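Local atomic coordinates of sensor protein (Vibrio parahaemolyticus, PDB entry 3I9Y), a protein that serves as the sensor domain of the TMAO-responsive receptor TorS, a histidine kinase that probably transfers a phosphoryl group from ATP to a protein histidine. Residues A170-M173 with L174-E178; I192-A195 with F196-L200; R10-S13 with E14-R18. All blocks are in the same frame, centred on the assembly; numbering follows the deposited sequence.

Contact 1. Residues A170-M173 with L174-E178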
# COMPACT_ATOMS: atom_id res chain seq x y z
N ALA A 170 27.51 1.49 -9.85
CA ALA A 170 26.61 0.35 -9.55
C ALA A 170 26.21 0.57 -8.04
O ALA A 170 25.09 0.40 -7.72
CB ALA A 170 27.40 -1.06 -9.73
N PHE A 171 27.11 1.08 -7.14
CA PHE A 171 26.65 1.22 -5.79
C PHE A 171 25.63 2.40 -5.69
O PHE A 171 24.64 2.30 -4.88
CB PHE A 171 27.83 1.50 -4.81
CG PHE A 171 28.67 0.26 -4.49
CD1 PHE A 171 28.19 -1.01 -4.88
CD2 PHE A 171 29.86 0.35 -3.75
CE1 PHE A 171 28.89 -2.25 -4.56
CE2 PHE A 171 30.58 -0.76 -3.38
CZ PHE A 171 30.13 -2.10 -3.77
N LYS A 172 25.85 3.47 -6.45
CA LYS A 172 24.94 4.55 -6.32
C LYS A 172 23.53 4.09 -6.92
O LYS A 172 22.50 4.49 -6.41
CB LYS A 172 25.28 5.88 -7.14
CG LYS A 172 24.08 6.98 -6.62
CD LYS A 172 22.75 6.57 -5.36
CE LYS A 172 21.71 7.53 -4.41
NZ LYS A 172 20.35 7.15 -3.16
N MET A 173 23.50 3.31 -7.98
CA MET A 173 22.11 2.93 -8.53
C MET A 173 21.40 2.00 -7.43
O MET A 173 20.22 2.08 -7.21
CB MET A 173 22.32 2.17 -9.82
CG MET A 173 22.66 3.36 -10.90
SD MET A 173 23.09 2.54 -12.48
CE MET A 173 21.71 1.70 -12.85
N LEU A 174 22.17 1.15 -6.73
CA LEU A 174 21.53 0.32 -5.70
C LEU A 174 21.08 1.22 -4.49
O LEU A 174 20.01 1.02 -3.90
CB LEU A 174 22.56 -0.64 -5.18
CG LEU A 174 22.10 -1.97 -4.70
CD1 LEU A 174 23.04 -2.49 -3.61
CD2 LEU A 174 20.53 -2.18 -4.35
N ASN A 175 21.82 2.23 -4.14
CA ASN A 175 21.37 3.12 -3.05
C ASN A 175 20.07 3.80 -3.53
O ASN A 175 19.17 3.98 -2.68
CB ASN A 175 22.46 4.30 -2.73
CG ASN A 175 23.73 3.75 -1.97
OD1 ASN A 175 23.70 2.64 -1.38
ND2 ASN A 175 24.81 4.50 -1.99
N GLN A 176 19.98 4.20 -4.80
CA GLN A 176 18.73 4.85 -5.34
C GLN A 176 17.51 3.92 -5.17
O GLN A 176 16.47 4.35 -4.71
CB GLN A 176 18.81 5.17 -6.90
CG GLN A 176 19.86 6.32 -7.08
CD GLN A 176 20.09 6.54 -8.54
OE1 GLN A 176 20.28 5.60 -9.35
NE2 GLN A 176 19.97 7.76 -8.92
N ILE A 177 17.66 2.64 -5.57
CA ILE A 177 16.55 1.71 -5.46
C ILE A 177 16.23 1.53 -3.95
O ILE A 177 15.07 1.62 -3.64
CB ILE A 177 16.97 0.39 -6.03
CG1 ILE A 177 17.00 0.59 -7.57
CG2 ILE A 177 15.76 -0.59 -5.87
CD1 ILE A 177 17.43 -0.90 -8.22
N GLU A 178 17.22 1.32 -3.00
CA GLU A 178 16.89 1.16 -1.56
C GLU A 178 16.20 2.45 -1.09
O GLU A 178 15.23 2.38 -0.28
CB GLU A 178 18.24 1.00 -0.67
CG GLU A 178 18.89 -0.33 -1.15
CD GLU A 178 18.29 -1.59 -0.54
OE1 GLU A 178 17.29 -1.46 0.20
OE2 GLU A 178 18.85 -2.68 -0.82
O HOH W 1 24.97 0.55 -2.50

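Contact 2. Residues I192-A195 with F196-L200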
# COMPACT_ATOMS: atom_id res chain seq x y z
N ILE A 192 13.56 10.04 -8.54
CA ILE A 192 14.56 8.95 -8.36
C ILE A 192 14.42 8.08 -9.49
O ILE A 192 15.37 7.64 -10.07
CB ILE A 192 14.34 8.13 -7.11
CG1 ILE A 192 14.78 9.04 -6.02
CG2 ILE A 192 15.47 7.04 -7.05
CD1 ILE A 192 15.22 8.21 -4.80
N GLN A 193 13.18 7.91 -9.96
CA GLN A 193 13.05 7.08 -11.16
C GLN A 193 13.84 7.65 -12.37
O GLN A 193 14.39 6.90 -13.21
CB GLN A 193 11.56 7.07 -11.56
CG GLN A 193 11.20 6.37 -12.84
CD GLN A 193 9.59 6.37 -13.05
OE1 GLN A 193 8.84 7.30 -12.62
NE2 GLN A 193 9.09 5.34 -13.73
N THR A 194 13.75 8.98 -12.60
CA THR A 194 14.38 9.41 -13.90
C THR A 194 15.93 9.51 -13.59
O THR A 194 16.78 9.20 -14.42
CB THR A 194 13.84 10.80 -14.48
OG1 THR A 194 14.48 11.86 -13.76
CG2 THR A 194 12.45 10.99 -14.32
N ALA A 195 16.25 9.83 -12.36
CA ALA A 195 17.65 9.79 -11.99
C ALA A 195 18.29 8.32 -12.15
O ALA A 195 19.41 8.14 -12.65
CB ALA A 195 17.79 10.26 -10.60
N PHE A 196 17.55 7.27 -11.89
CA PHE A 196 18.12 5.92 -11.90
C PHE A 196 18.19 5.64 -13.31
O PHE A 196 19.13 4.97 -13.81
CB PHE A 196 17.09 4.90 -11.26
CG PHE A 196 17.44 3.45 -11.43
CD1 PHE A 196 18.09 2.75 -10.38
CD2 PHE A 196 17.12 2.78 -12.57
CE1 PHE A 196 18.41 1.40 -10.51
CE2 PHE A 196 17.42 1.41 -12.72
CZ PHE A 196 18.07 0.70 -11.72
N GLU A 197 17.17 6.12 -14.07
CA GLU A 197 17.25 5.78 -15.52
C GLU A 197 18.49 6.49 -16.25
O GLU A 197 19.08 5.93 -17.18
CB GLU A 197 16.02 6.29 -16.25
CG GLU A 197 16.14 6.03 -17.75
CD GLU A 197 14.80 6.38 -18.50
OE1 GLU A 197 14.09 7.41 -18.21
OE2 GLU A 197 14.42 5.57 -19.39
N ASN A 198 18.79 7.70 -15.87
CA ASN A 198 19.92 8.48 -16.52
C ASN A 198 21.25 7.70 -16.10
O ASN A 198 22.07 7.38 -16.95
CB ASN A 198 19.96 9.89 -15.96
CG ASN A 198 18.73 10.80 -16.43
OD1 ASN A 198 18.07 10.56 -17.55
ND2 ASN A 198 18.41 11.87 -15.59
N ASN A 199 21.33 7.23 -14.85
CA ASN A 199 22.53 6.47 -14.40
C ASN A 199 22.70 5.23 -15.15
O ASN A 199 23.80 4.86 -15.49
CB ASN A 199 22.43 6.14 -12.97
CG ASN A 199 22.71 7.25 -12.21
OD1 ASN A 199 23.26 8.17 -12.80
ND2 ASN A 199 22.37 7.33 -10.86
N LEU A 200 21.61 4.53 -15.40
CA LEU A 200 21.68 3.35 -16.19
C LEU A 200 22.25 3.62 -17.65
O LEU A 200 22.98 2.82 -18.22
CB LEU A 200 20.27 2.80 -16.26
CG LEU A 200 20.40 1.52 -16.97
CD1 LEU A 200 20.89 0.37 -16.00
CD2 LEU A 200 19.07 1.16 -17.43

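Contact 3. Residues R10-S13 with E14-R18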
# COMPACT_ATOMS: atom_id res chain seq x y z
N ARG A 10 -27.17 1.48 22.39
CA ARG A 10 -25.94 1.44 23.17
C ARG A 10 -25.04 0.34 22.46
O ARG A 10 -23.87 0.52 22.40
CB ARG A 10 -26.28 1.00 24.58
CG ARG A 10 -26.93 2.09 25.43
CD ARG A 10 -27.36 1.50 26.91
NE ARG A 10 -26.08 1.27 27.61
CZ ARG A 10 -25.51 0.07 27.80
NH1 ARG A 10 -26.14 -1.06 27.36
NH2 ARG A 10 -24.29 0.03 28.42
N GLN A 11 -25.61 -0.83 22.14
CA GLN A 11 -24.89 -1.88 21.47
C GLN A 11 -24.37 -1.36 20.05
O GLN A 11 -23.22 -1.60 19.69
CB GLN A 11 -25.73 -3.05 21.37
CG GLN A 11 -25.70 -3.76 22.76
CD GLN A 11 -26.74 -4.91 22.82
OE1 GLN A 11 -28.02 -4.62 22.94
NE2 GLN A 11 -26.28 -6.16 22.76
N VAL A 12 -25.20 -0.66 19.30
CA VAL A 12 -24.73 -0.14 18.02
C VAL A 12 -23.51 0.80 18.29
O VAL A 12 -22.45 0.82 17.51
CB VAL A 12 -25.87 0.73 17.29
CG1 VAL A 12 -25.32 1.45 16.05
CG2 VAL A 12 -26.96 -0.28 16.86
N SER A 13 -23.64 1.66 19.30
CA SER A 13 -22.57 2.66 19.55
C SER A 13 -21.23 1.92 20.00
O SER A 13 -20.10 2.27 19.61
CB SER A 13 -23.00 3.61 20.70
OG SER A 13 -21.84 4.35 21.06
N GLU A 14 -21.37 0.89 20.81
CA GLU A 14 -20.18 0.24 21.21
C GLU A 14 -19.59 -0.65 20.10
O GLU A 14 -18.32 -0.68 20.01
CB GLU A 14 -20.40 -0.52 22.49
CG GLU A 14 -19.00 -0.64 23.30
CD GLU A 14 -18.59 -2.03 23.02
OE1 GLU A 14 -19.68 -2.56 22.50
OE2 GLU A 14 -17.31 -2.53 23.24
N LEU A 15 -20.43 -1.29 19.26
CA LEU A 15 -19.91 -2.10 18.15
C LEU A 15 -19.21 -1.06 17.11
O LEU A 15 -18.19 -1.35 16.57
CB LEU A 15 -20.97 -2.96 17.45
CG LEU A 15 -21.08 -4.14 18.28
CD1 LEU A 15 -22.46 -4.75 17.89
CD2 LEU A 15 -19.99 -5.16 18.01
N SER A 16 -19.68 0.15 16.95
CA SER A 16 -19.10 1.14 16.12
C SER A 16 -17.64 1.40 16.59
O SER A 16 -16.65 1.34 15.75
CB SER A 16 -19.79 2.48 16.20
OG SER A 16 -21.11 2.20 15.71
N THR A 17 -17.49 1.72 17.87
CA THR A 17 -16.12 1.92 18.33
C THR A 17 -15.27 0.65 18.24
O THR A 17 -14.11 0.75 17.84
CB THR A 17 -15.99 2.77 19.69
OG1 THR A 17 -15.21 2.04 20.64
CG2 THR A 17 -17.11 3.34 20.07
N ARG A 18 -15.80 -0.53 18.43
CA ARG A 18 -14.99 -1.66 18.19
C ARG A 18 -14.56 -1.85 16.69
O ARG A 18 -13.34 -2.31 16.42
CB ARG A 18 -15.69 -2.95 18.67
CG ARG A 18 -15.45 -2.88 20.14
CD ARG A 18 -16.38 -3.62 21.10
NE ARG A 18 -16.65 -4.84 20.45
CZ ARG A 18 -17.26 -5.88 21.03
NH1 ARG A 18 -17.62 -5.73 22.32
NH2 ARG A 18 -17.43 -7.09 20.27

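Contact 1. Residues A170-M173 with L174-E178
Phe171 O is gripped by two donors, the backbone N of Asn175 at 2.9 Å and a water whose oxygen lies 3.0 Å from Phe171 O and 2.7 Å from Asn175 OD1, donating to both. The setting is one turn of the α-helix 158-180, in the sensor domain of TorS, which stacks two four-helix bundles. The water thus joins the asparagine amide to the helix carbonyl one turn back. Asn175 can take part because its CG stands beside its own backbone N (chi1 -74°), which brings the short amide over Phe171 O; a polar residue suits this exposed side.

Lys172 leaves the helix differently. Its exposed chain is modelled with stretched bonds, so its course is tentative; as placed, the aliphatic part runs forward along the helix and crosses Gln176 at about a right angle. Its ammonium end has a long, weak ion pair with Glu179.

The buried side belongs to Met173 and Ile177. Methionine, unbranched and flexible, packs on Leu200 and Met203 of helix 186-208, while the branched Ile177 meets Val101 and Met104 of helix 63-114. Gln176 is buried too, facing helix 186-208, where its OE1 accepts a hydrogen bond from Asn199. That oxygen also lies against the methionine, 3.3 Å from Met173 CA and 3.6 Å from Met173 CG.

Contact 2. Residues I192-A195 with F196-L200
Asn198 lays its amide against the carbonyl of Thr194, with Asn198 CG 3.2 Å from Thr194 O. The contact is one turn of the α-helix 186-208, part of the helical-bundle sensor domain, and its polar bonds are the i to i+4 ladder of the backbone. Asn198 N donates to Thr194 O at 2.9 Å. The next rung, Asn199 N to Ala195 O, measures 3.1 Å. Earlier in the turn Phe196 N donates to Ile192 O at 2.9 Å, and Glu197 N to Gln193 O at 3.0 Å.

The two asparagines fold back alike. In each, CG stands beside the backbone N, with chi1 of -70° in Asn198 and -76° in Asn199, and each amide therefore lies over the carbonyl four residues earlier. Asn199 CG is 3.4 Å from Ala195 O. The small Ala195 adds just a methyl group to this side of the turn.

Phe196 turns the other way: its CG lies opposite the backbone N, and the ring is carried out from the helix into the core. There the large flat side chain packs against Ile177 of helix 158-180 and meets the ring of Phe233 at about 55° between planes. Ile192, one turn earlier, packs on Phe233 as well and extends the apolar stripe. Gln193 touches the same phenylalanine and also Leu237, both on helix 232-267.

Farther out, the polar ends have different partners. Asn199 faces helix 158-180, with Gln176 as its partner there. Asn198, on the exposed side, accepts at its OD1 a hydrogen bond from NZ of Lys201, one turn ahead.

Contact 3. Residues R10-S13 with E14-R18
Ser16 turns its hydroxyl back along the helix onto Val12, with OG beside its own backbone N (chi1 -63°) and donating to Val12 O at 2.6 Å. Its backbone N donates to that same carbonyl oxygen at 2.9 Å. The two donors come from opposite faces of the carbonyl plane, and Val12 O is thus held by a side chain and a main chain belonging to one residue. Serine suits this buried place because it is small and its hydroxyl proton can be spent inside its own helix; OG also lies by the side-chain amide of Asn261 of helix 232-267, with which it is hydrogen-bonded.

Val12 sets its compact, branched side chain against Asn261 and Val264 of that helix and against Ile53 of helix 32-58. Leu15 faces helix 32-58, where it touches Ser48, and on its own helix its CB rests 3.5 Å from Gln11 O. The peptide N of Leu15 donates to Gln11 O at 2.8 Å.

Elsewhere on the turn two long charged side chains meet. The guanidinium group of Arg18 presents its edge, in plane, to the carboxylate of Glu14, with Arg18 NH1 and Glu14 OE2 making a weak salt bridge of 3.3 Å; the position of OE2 is uncertain, so the pairing is tentative.

Val12, Leu15 and Ser16 face the neighbouring helices while Arg10, Glu14, Thr17 and Arg18 are exposed, which gives this part of helix 5-27 an amphipathic character, packed against helices 32-58 and 232-267 in a helical bundle.

How the contacts relate
Contacts 1 and 2 sit on successive helices of the chain and touch, with centres about 10 Å apart. The hydrogen bond from Asn199 ND2 of contact 2 to Gln176 OE1 of contact 1 spans 3.1 Å. Beside this polar link, Ile177 CG1 comes to 3.4 Å from Phe196 CE1, and Met173 CG to 3.5 Å from Asn199 CB, so amide and apolar groups share one helix-helix interface. Contact 3 belongs to the other end of the elongated molecule, across the chain's centre. Its centre lies about 50 Å from that of contact 1 and about 51 Å from that of contact 2, and it touches neither.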